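Local coordinates for protein imine reductase (Bacillus cereus, PDB 4D3F) that probably reduces imines to amines, using NADPH bound by a Rossmann-type domain as the hydride donor, at residues R21-V26 and G44-V49; I27-M32 and V49-S54. All coordinates share one frame; numbering follows the deposited sequence.

Contact 1 of 2, residues R21-V26 and G44-V49; sequences RKSVTV and GYSVTV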
# COMPACT_ATOMS: atom_id res chain seq x y z
N ARG B 21 38.26 -8.98 16.21
CA ARG B 21 39.32 -9.22 15.27
C ARG B 21 39.00 -8.42 14.02
O ARG B 21 37.84 -8.39 13.56
CB ARG B 21 39.30 -10.70 14.94
CG ARG B 21 40.56 -11.44 15.25
CD ARG B 21 40.81 -11.59 16.75
NE ARG B 21 42.22 -11.25 17.06
CZ ARG B 21 43.14 -12.05 17.59
NH1 ARG B 21 42.88 -13.32 17.92
NH2 ARG B 21 44.36 -11.58 17.81
N LYS B 22 40.00 -7.83 13.42
CA LYS B 22 39.80 -7.08 12.17
C LYS B 22 39.98 -7.98 10.94
O LYS B 22 40.78 -7.65 10.06
CB LYS B 22 40.86 -6.00 12.11
CG LYS B 22 40.48 -4.89 13.05
CD LYS B 22 39.33 -4.05 12.49
CE LYS B 22 39.28 -2.69 13.15
NZ LYS B 22 40.64 -2.23 13.59
N SER B 23 39.31 -9.12 10.96
CA SER B 23 39.50 -10.13 9.95
C SER B 23 38.18 -10.84 9.70
O SER B 23 37.49 -11.23 10.61
CB SER B 23 40.55 -11.12 10.47
OG SER B 23 41.12 -11.71 9.40
N VAL B 24 37.78 -10.95 8.43
CA VAL B 24 36.45 -11.47 8.13
C VAL B 24 36.46 -12.17 6.78
O VAL B 24 37.27 -11.82 5.93
CB VAL B 24 35.38 -10.31 8.18
CG1 VAL B 24 35.51 -9.35 7.03
CG2 VAL B 24 33.98 -10.88 8.23
N THR B 25 35.61 -13.15 6.62
CA THR B 25 35.40 -13.82 5.35
C THR B 25 34.05 -13.44 4.79
O THR B 25 33.05 -13.44 5.53
CB THR B 25 35.46 -15.31 5.52
OG1 THR B 25 36.83 -15.72 5.75
CG2 THR B 25 35.03 -15.99 4.19
N VAL B 26 33.99 -13.16 3.49
CA VAL B 26 32.71 -12.96 2.77
C VAL B 26 32.61 -14.01 1.69
O VAL B 26 33.50 -14.09 0.83
CB VAL B 26 32.64 -11.58 2.12
CG1 VAL B 26 31.31 -11.43 1.30
CG2 VAL B 26 32.71 -10.47 3.17
N GLY B 44 39.24 -1.09 7.06
CA GLY B 44 40.52 -1.60 7.60
C GLY B 44 40.55 -3.04 7.93
O GLY B 44 41.53 -3.50 8.53
N TYR B 45 39.52 -3.83 7.58
CA TYR B 45 39.57 -5.25 7.81
C TYR B 45 40.50 -5.97 6.81
O TYR B 45 40.55 -5.60 5.67
CB TYR B 45 38.17 -5.87 7.74
CG TYR B 45 37.33 -5.70 8.98
CD1 TYR B 45 36.82 -4.45 9.35
CD2 TYR B 45 36.98 -6.80 9.74
CE1 TYR B 45 36.08 -4.32 10.48
CE2 TYR B 45 36.24 -6.65 10.89
CZ TYR B 45 35.81 -5.42 11.25
OH TYR B 45 35.05 -5.30 12.34
N SER B 46 41.08 -7.09 7.26
CA SER B 46 41.58 -8.12 6.33
C SER B 46 40.34 -8.87 5.80
O SER B 46 39.57 -9.36 6.60
CB SER B 46 42.42 -9.09 7.11
OG SER B 46 42.75 -10.21 6.32
N VAL B 47 40.07 -8.85 4.51
CA VAL B 47 38.85 -9.47 3.97
C VAL B 47 39.24 -10.61 3.01
O VAL B 47 39.97 -10.36 2.01
CB VAL B 47 38.00 -8.46 3.20
CG1 VAL B 47 36.72 -9.12 2.73
CG2 VAL B 47 37.66 -7.28 4.06
N THR B 48 38.80 -11.81 3.33
CA THR B 48 39.03 -13.00 2.54
C THR B 48 37.69 -13.24 1.80
O THR B 48 36.62 -13.23 2.43
CB THR B 48 39.43 -14.17 3.42
OG1 THR B 48 40.73 -13.95 3.93
CG2 THR B 48 39.49 -15.43 2.57
N VAL B 49 37.74 -13.47 0.51
CA VAL B 49 36.50 -13.67 -0.29
C VAL B 49 36.56 -14.96 -1.09
O VAL B 49 37.65 -15.45 -1.49
CB VAL B 49 36.22 -12.51 -1.27
CG1 VAL B 49 36.07 -11.23 -0.49
CG2 VAL B 49 37.31 -12.34 -2.34
O HOH W 1 40.57 -12.15 6.10

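Contact 2 of 2, residues I27-M32 and V49-S54; sequences IGLGPM and VWNRTS. With NAP (NADP nicotinamide-adenine-dinucleotide phosphate), chain C.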
# COMPACT_ATOMS: atom_id res chain seq x y z
N ILE B 27 31.53 -14.78 1.70
CA ILE B 27 31.23 -15.79 0.72
C ILE B 27 29.98 -15.34 -0.03
O ILE B 27 28.93 -15.10 0.58
CB ILE B 27 30.96 -17.10 1.42
CG1 ILE B 27 32.26 -17.66 1.98
CG2 ILE B 27 30.34 -18.10 0.43
CD1 ILE B 27 32.14 -18.95 2.68
N GLY B 28 30.12 -15.15 -1.33
CA GLY B 28 29.01 -14.67 -2.14
C GLY B 28 29.32 -13.25 -2.55
O GLY B 28 29.25 -12.32 -1.80
N LEU B 29 29.67 -13.06 -3.81
CA LEU B 29 30.00 -11.77 -4.37
C LEU B 29 29.08 -11.42 -5.54
O LEU B 29 29.57 -10.95 -6.59
CB LEU B 29 31.49 -11.68 -4.82
CG LEU B 29 32.53 -11.95 -3.74
CD1 LEU B 29 33.89 -12.00 -4.37
CD2 LEU B 29 32.47 -10.93 -2.66
N GLY B 30 27.76 -11.50 -5.31
CA GLY B 30 26.82 -10.65 -6.00
C GLY B 30 26.99 -9.21 -5.63
O GLY B 30 27.94 -8.86 -4.90
N PRO B 31 26.11 -8.32 -6.10
CA PRO B 31 26.28 -6.91 -5.82
C PRO B 31 26.30 -6.56 -4.33
O PRO B 31 27.02 -5.64 -3.91
CB PRO B 31 25.05 -6.27 -6.46
CG PRO B 31 24.71 -7.24 -7.57
CD PRO B 31 25.11 -8.58 -7.18
N MET B 32 25.50 -7.28 -3.56
CA MET B 32 25.46 -7.08 -2.06
C MET B 32 26.80 -7.55 -1.39
O MET B 32 27.41 -6.77 -0.65
CB MET B 32 24.32 -7.86 -1.44
CG MET B 32 22.96 -7.35 -1.84
SD MET B 32 22.63 -5.68 -1.20
CE MET B 32 22.17 -5.97 0.50
N VAL B 49 37.74 -13.47 0.51
CA VAL B 49 36.50 -13.67 -0.29
C VAL B 49 36.56 -14.96 -1.09
O VAL B 49 37.65 -15.45 -1.49
CB VAL B 49 36.22 -12.51 -1.27
CG1 VAL B 49 36.07 -11.23 -0.49
CG2 VAL B 49 37.31 -12.34 -2.34
N TRP B 50 35.38 -15.55 -1.33
CA TRP B 50 35.25 -16.70 -2.25
C TRP B 50 33.92 -16.44 -2.99
O TRP B 50 32.96 -15.98 -2.39
CB TRP B 50 35.21 -18.04 -1.58
CG TRP B 50 35.01 -19.18 -2.49
CD1 TRP B 50 35.97 -19.87 -3.12
CD2 TRP B 50 33.76 -19.75 -2.90
NE1 TRP B 50 35.41 -20.82 -3.98
CE2 TRP B 50 34.05 -20.77 -3.82
CE3 TRP B 50 32.43 -19.47 -2.61
CZ2 TRP B 50 33.05 -21.54 -4.45
CZ3 TRP B 50 31.43 -20.20 -3.28
CH2 TRP B 50 31.77 -21.27 -4.14
N ASN B 51 33.91 -16.83 -4.25
CA ASN B 51 32.73 -16.80 -5.07
C ASN B 51 32.81 -17.92 -6.08
O ASN B 51 33.87 -18.29 -6.54
CB ASN B 51 32.63 -15.45 -5.77
CG ASN B 51 31.24 -15.21 -6.37
OD1 ASN B 51 31.05 -14.87 -7.58
ND2 ASN B 51 30.30 -15.35 -5.55
N ARG B 52 31.68 -18.49 -6.41
CA ARG B 52 31.61 -19.49 -7.49
C ARG B 52 32.24 -18.93 -8.77
O ARG B 52 33.01 -19.61 -9.46
CB ARG B 52 30.12 -19.89 -7.70
CG ARG B 52 29.86 -20.66 -9.00
CD ARG B 52 28.39 -21.02 -9.08
NE ARG B 52 27.56 -19.83 -9.28
CZ ARG B 52 26.25 -19.90 -9.50
NH1 ARG B 52 25.72 -21.08 -9.68
NH2 ARG B 52 25.55 -18.79 -9.66
N THR B 53 31.88 -17.72 -9.12
CA THR B 53 32.37 -17.06 -10.28
C THR B 53 33.56 -16.19 -9.79
O THR B 53 33.39 -15.03 -9.36
CB THR B 53 31.31 -16.24 -11.00
OG1 THR B 53 30.15 -17.09 -11.33
CG2 THR B 53 31.88 -15.54 -12.20
N SER B 54 34.77 -16.75 -9.88
CA SER B 54 35.89 -16.10 -9.15
C SER B 54 36.24 -14.78 -9.71
O SER B 54 36.69 -13.86 -9.00
CB SER B 54 37.08 -17.05 -9.06
OG SER B 54 37.78 -16.97 -10.24
PA NAP C . 22.75 -12.67 -6.33
O1A NAP C . 22.82 -12.45 -7.82
O2A NAP C . 21.61 -13.30 -5.61
O5B NAP C . 24.02 -13.62 -6.09
C5B NAP C . 24.40 -13.91 -4.78
C4B NAP C . 25.49 -14.94 -4.76
O4B NAP C . 24.93 -16.25 -4.73
C3B NAP C . 26.51 -14.82 -5.86
O3B NAP C . 27.75 -15.05 -5.18
C2B NAP C . 26.24 -16.09 -6.64
O2B NAP C . 27.38 -16.69 -7.32
C1B NAP C . 25.77 -17.00 -5.56
N9A NAP C . 25.06 -18.18 -6.05
C8A NAP C . 23.84 -18.17 -6.62
N7A NAP C . 23.53 -19.45 -6.89
C5A NAP C . 24.56 -20.21 -6.54
C6A NAP C . 24.90 -21.61 -6.62
N6A NAP C . 23.95 -22.39 -7.13
N1A NAP C . 26.04 -22.08 -6.14
C2A NAP C . 26.97 -21.25 -5.60
N3A NAP C . 26.76 -19.90 -5.52
C4A NAP C . 25.57 -19.37 -5.94
O3 NAP C . 23.20 -11.30 -5.74
PN NAP C . 22.71 -10.22 -4.65
O1N NAP C . 21.96 -9.16 -5.34
O2N NAP C . 24.00 -9.63 -4.13
O5D NAP C . 21.85 -10.97 -3.60
C5D NAP C . 22.27 -11.74 -2.43
C4D NAP C . 21.18 -11.78 -1.38
O4D NAP C . 20.95 -10.47 -0.86
C3D NAP C . 19.82 -12.21 -1.97
O3D NAP C . 19.28 -13.21 -1.10
C2D NAP C . 19.04 -10.92 -2.14
O2D NAP C . 17.62 -11.12 -2.06
C1D NAP C . 19.56 -10.18 -0.89
N1N NAP C . 19.29 -8.78 -0.92
C2N NAP C . 19.54 -8.11 -2.06
C3N NAP C . 19.28 -6.76 -2.17
C7N NAP C . 19.66 -6.10 -3.48
O7N NAP C . 19.30 -4.97 -3.59
N7N NAP C . 20.54 -6.61 -4.36
C4N NAP C . 18.74 -6.07 -1.09
C5N NAP C . 18.50 -6.76 0.11
C6N NAP C . 18.78 -8.14 0.21
P2B NAP C . 27.84 -16.09 -8.74
O1X NAP C . 28.81 -17.16 -9.15
O2X NAP C . 26.52 -16.01 -9.58
O3X NAP C . 28.40 -14.69 -8.48

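Contact 1 of 2, residues R21-V26 and G44-V49
Lys22 lays its CD over one face of the Tyr45 ring in a CH-pi contact, 4.0 Å from the ring centroid. A bend at chi2 (-74°) folds the lysine chain over the ring, the two side chains crossing at about a right angle. Further along, Val24 CG1 packs obliquely against Tyr45 CD2 at 4.0 Å. From here on the two backbones pair in parallel. Ser46 N donates to Lys22 O (2.9 Å) and Thr48 N to Val24 O; in return Val24 N reaches Ser46 O, and Val26 N reaches Thr48 O at 2.8 Å. On the face carrying Ser23, Thr25, Ser46 and Thr48, a water joins Ser46 OG (2.9 Å) to Thr48 OG1 (2.8 Å) and makes weak bonds to Ser23 OG and Ser46 O. The other face is apolar, with Val47 CG2 4.2 Å from Val24 CG1. Asn78 bonds both Ser23 OG and Thr25 OG1, while Thr166 OG1 bonds the tyrosine hydroxyl. Helix 31-43 meets the valine face through Phe40, and helix 71-77 meets the threonine face through Ala77; strand 80-83 pairs with 23-27 on the side away from 46-50, and the short strand 66-67 lies beyond 46-50.

Contact 2 of 2, residues I27-M32 and V49-S54
Leu29 reaches across to strand 46-50 with its CD1, 3.9 Å from Val49 CB, while its CG rests against Asn51 CB. On the other face of the sheet, Ile27 brings CG2 to the edge of the Trp50 indole, near the ring plane and 3.9 Å from CE3. The last backbone bond of the strand pair runs from Gly28 N to Trp50 O (3.1 Å, 169° at the hydrogen). Beyond this bond the two chains diverge, and NADP lies against both. Gly28 and Gly30 fit the GxGxxG pattern of a Rossmann dinucleotide-binding turn: Gly28 CA lies 3.3 Å from the ribose O3B, Leu29 N gives that oxygen a weak bond, and Gly30 is the N-cap of helix 31-43. In the first turn of this helix, Met32 N donates to the pyrophosphate O2N at 2.8 Å, where the helix end probably helps to steady the negative charge. Past strand 46-50, Arg52 goes to the adenosine end. Its CB and CG skirt the 2'-phosphate O1X, and CD faces adenine C2A. A turn at chi3 (69°) then brings NE to O1X (3.0 Å) and NH2 to O2X (2.9 Å), with the phosphorus in the guanidinium plane, a grip consistent with a preference for NADP over NAD. CZ lies against adenine, with C5A 3.3 Å above that plane, and NH1 meets C6A. Thr53 OG1 also bonds O1X.

How the contacts relate
Contact 1 and contact 2 follow one another along the same pair of parallel strands, their centres 14 Å apart. Val49 belongs to both, and where they touch, Val26 O from contact 1 lies 3.2 Å from Trp50 N of contact 2, a probable hydrogen bond that carries the pairing across the boundary. Both belong to the beta-alpha-beta unit of strand 23-27, helix 31-43 and strand 46-50. The difference lies in their distance from the cofactor: the side chain of Val26 stays about 8 Å from NADP, whereas the residues from Gly28 to Met32 and from Asn51 to Thr53 include those that touch it directly. Contact 1 is the earlier part of the strand pair, and contact 2 lies at its C-terminal end, where NADP binds.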